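Local coordinates for Pre-mRNA splicing helicase-like protein (Chaetomium thermophilum, PDB 4RVQ), which probably unwinds RNA duplexes in the spliceosome as a Brr2-type helicase, with a noncanonical PWI domain that may mediate protein or RNA contacts, at residues 68-73 against 83-88. Sequence-based numbering, arbitrary orientation.
Sequences NDLMEL and QKLIEN
In the all-helical, noncanonical PWI domain, Lys84 O, on the helix whose Leu85 and Ile86 receive Leu70 from across the contact, accepts two hydrogen bonds from a single residue. Asn88 N reaches it at 3.2 Å, and Asn88 ND2 comes from the opposite face of the carbonyl plane at 2.9 Å, with a bent N-H...O angle of 144°. Asn88 is the first residue after helix 79-87 to leave helical phi/psi, just before helix 89-99, and the same ND2 also donates to Asn12 O, tying the helix end to the N-terminal loop. Packing against helix 63-73 illustrates how little a contact may need: here a single leucine makes the whole contact between residues 68-73 and 83-88, with no polar bond between them; Met71 touches helix 79-87 further back, at His79 and Val82. Leu70 CA lies 8.6 Å from Ile86 CA. One methyl, CD2, does the touching: it lies 4.0 Å from Leu85 CB, the two side chains crossing at about a right angle. Leu70 also meets Val82 on helix 79-87 and Ala45 on helix 35-50, while Leu85 packs on Trp23 and Leu24. Leu70 is modelled in two conformers, so the exact fit of CD2 is less certain. Ile86 runs past Leu70 in the opposite direction; its CG1, anti to the carbonyl carbon (chi1 -65°), meets the same Leu70 CD2 at 3.9 Å.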
loop_
_atom_site.group_PDB
_atom_site.type_symbol
_atom_site.label_atom_id
_atom_site.label_comp_id
_atom_site.label_asym_id
_atom_site.label_seq_id
_atom_site.Cartn_x
_atom_site.Cartn_y
_atom_site.Cartn_z
ATOM N N ASN A 68 11.701 1.034 9.682
ATOM C CA ASN A 68 12.777 0.087 9.941
ATOM C C ASN A 68 12.431 -1.312 9.437
ATOM O O ASN A 68 13.248 -1.952 8.764
ATOM C CB ASN A 68 13.110 0.057 11.420
ATOM C CG ASN A 68 14.027 1.205 11.840
ATOM O OD1 ASN A 68 14.628 1.912 11.007
ATOM N ND2 ASN A 68 14.133 1.395 13.138
ATOM N N ASP A 69 11.234 -1.775 9.740
ATOM C CA ASP A 69 10.852 -3.109 9.365
ATOM C C ASP A 69 10.724 -3.241 7.854
ATOM O O ASP A 69 11.126 -4.242 7.270
ATOM C CB ASP A 69 9.554 -3.514 10.058
ATOM C CG ASP A 69 9.731 -3.731 11.560
ATOM O OD1 ASP A 69 10.873 -3.725 12.046
ATOM O OD2 ASP A 69 8.696 -3.875 12.243
ATOM N N LEU A 70 10.170 -2.234 7.190
ATOM C CA LEU A 70 10.029 -2.290 5.742
ATOM C C LEU A 70 11.409 -2.244 5.047
ATOM O O LEU A 70 11.634 -2.907 4.024
ATOM C CB LEU A 70 9.029 -1.225 5.215
ATOM C CG LEU A 70 8.216 -1.527 3.964
ATOM C CD1 LEU A 70 7.293 -2.699 4.194
ATOM C CD2 LEU A 70 7.435 -0.297 3.536
ATOM N N MET A 71 12.325 -1.428 5.588
ATOM C CA MET A 71 13.627 -1.350 4.949
ATOM C C MET A 71 14.320 -2.721 5.008
ATOM O O MET A 71 14.972 -3.126 4.049
ATOM C CB MET A 71 14.505 -0.282 5.601
ATOM C CG MET A 71 14.020 1.137 5.265
ATOM S SD MET A 71 15.053 2.476 5.885
ATOM C CE MET A 71 14.944 2.190 7.679
ATOM N N GLU A 72 14.233 -3.410 6.148
ATOM C CA GLU A 72 14.798 -4.737 6.263
ATOM C C GLU A 72 14.104 -5.736 5.317
ATOM O O GLU A 72 14.769 -6.568 4.712
ATOM C CB GLU A 72 14.679 -5.229 7.691
ATOM C CG GLU A 72 15.291 -6.623 7.878
ATOM C CD GLU A 72 15.290 -7.115 9.310
ATOM O OE1 GLU A 72 15.223 -8.356 9.535
ATOM O OE2 GLU A 72 15.360 -6.282 10.234
ATOM N N LEU A 73 12.786 -5.609 5.166
ATOM C CA LEU A 73 12.044 -6.507 4.301
ATOM C C LEU A 73 12.553 -6.416 2.870
ATOM O O LEU A 73 12.554 -7.411 2.126
ATOM C CB LEU A 73 10.558 -6.164 4.364
ATOM C CG LEU A 73 9.623 -7.095 3.598
ATOM C CD1 LEU A 73 9.612 -8.512 4.271
ATOM C CD2 LEU A 73 8.203 -6.527 3.563
ATOM N N GLN A 83 9.568 4.081 0.632
ATOM C CA GLN A 83 8.915 5.383 0.966
ATOM C C GLN A 83 7.585 5.495 0.268
ATOM O O GLN A 83 6.656 6.011 0.842
ATOM C CB GLN A 83 9.706 6.705 0.651
ATOM C CG GLN A 83 8.908 8.127 0.990
ATOM C CD GLN A 83 9.781 9.455 0.841
ATOM O OE1 GLN A 83 10.964 9.354 0.486
ATOM N NE2 GLN A 83 9.172 10.721 1.058
ATOM N N LYS A 84 7.489 5.044 -0.981
ATOM C CA LYS A 84 6.202 5.099 -1.673
ATOM C C LYS A 84 5.120 4.340 -0.894
ATOM O O LYS A 84 3.979 4.787 -0.771
ATOM C CB LYS A 84 6.336 4.530 -3.086
ATOM C CG LYS A 84 5.055 4.509 -3.878
ATOM C CD LYS A 84 5.281 4.183 -5.336
ATOM C CE LYS A 84 4.052 4.161 -6.157
ATOM N NZ LYS A 84 4.392 3.580 -7.484
ATOM N N LEU A 85 5.484 3.163 -0.386
ATOM C CA LEU A 85 4.524 2.375 0.358
ATOM C C LEU A 85 4.123 3.060 1.668
ATOM O O LEU A 85 2.970 3.133 2.045
ATOM C CB LEU A 85 5.077 0.968 0.625
ATOM C CG LEU A 85 5.315 0.140 -0.651
ATOM C CD1 LEU A 85 5.840 -1.237 -0.247
ATOM C CD2 LEU A 85 4.073 0.024 -1.534
ATOM N N ILE A 86 5.125 3.610 2.366
ATOM C CA ILE A 86 4.841 4.294 3.622
ATOM C C ILE A 86 3.976 5.547 3.414
ATOM O O ILE A 86 3.011 5.778 4.137
ATOM C CB ILE A 86 6.143 4.653 4.355
ATOM C CG1 ILE A 86 6.863 3.367 4.754
ATOM C CG2 ILE A 86 5.855 5.502 5.565
ATOM C CD1 ILE A 86 8.222 3.607 5.399
ATOM N N GLU A 87 4.287 6.346 2.400
ATOM C CA GLU A 87 3.496 7.540 2.098
ATOM C C GLU A 87 2.037 7.183 1.819
ATOM O O GLU A 87 1.144 7.973 2.079
ATOM C CB GLU A 87 4.071 8.278 0.892
ATOM C CG GLU A 87 5.470 8.903 1.106
ATOM C CD GLU A 87 5.473 10.120 1.986
ATOM O OE1 GLU A 87 4.419 10.512 2.494
ATOM O OE2 GLU A 87 6.592 10.684 2.167
ATOM N N ASN A 88 1.823 6.001 1.250
ATOM C CA ASN A 88 0.501 5.494 0.893
ATOM C C ASN A 88 0.014 4.399 1.818
ATOM O O ASN A 88 -0.823 3.597 1.399
ATOM C CB ASN A 88 0.544 4.999 -0.555
ATOM C CG ASN A 88 0.709 6.126 -1.545
ATOM O OD1 ASN A 88 -0.189 6.965 -1.674
ATOM N ND2 ASN A 88 1.826 6.165 -2.213
#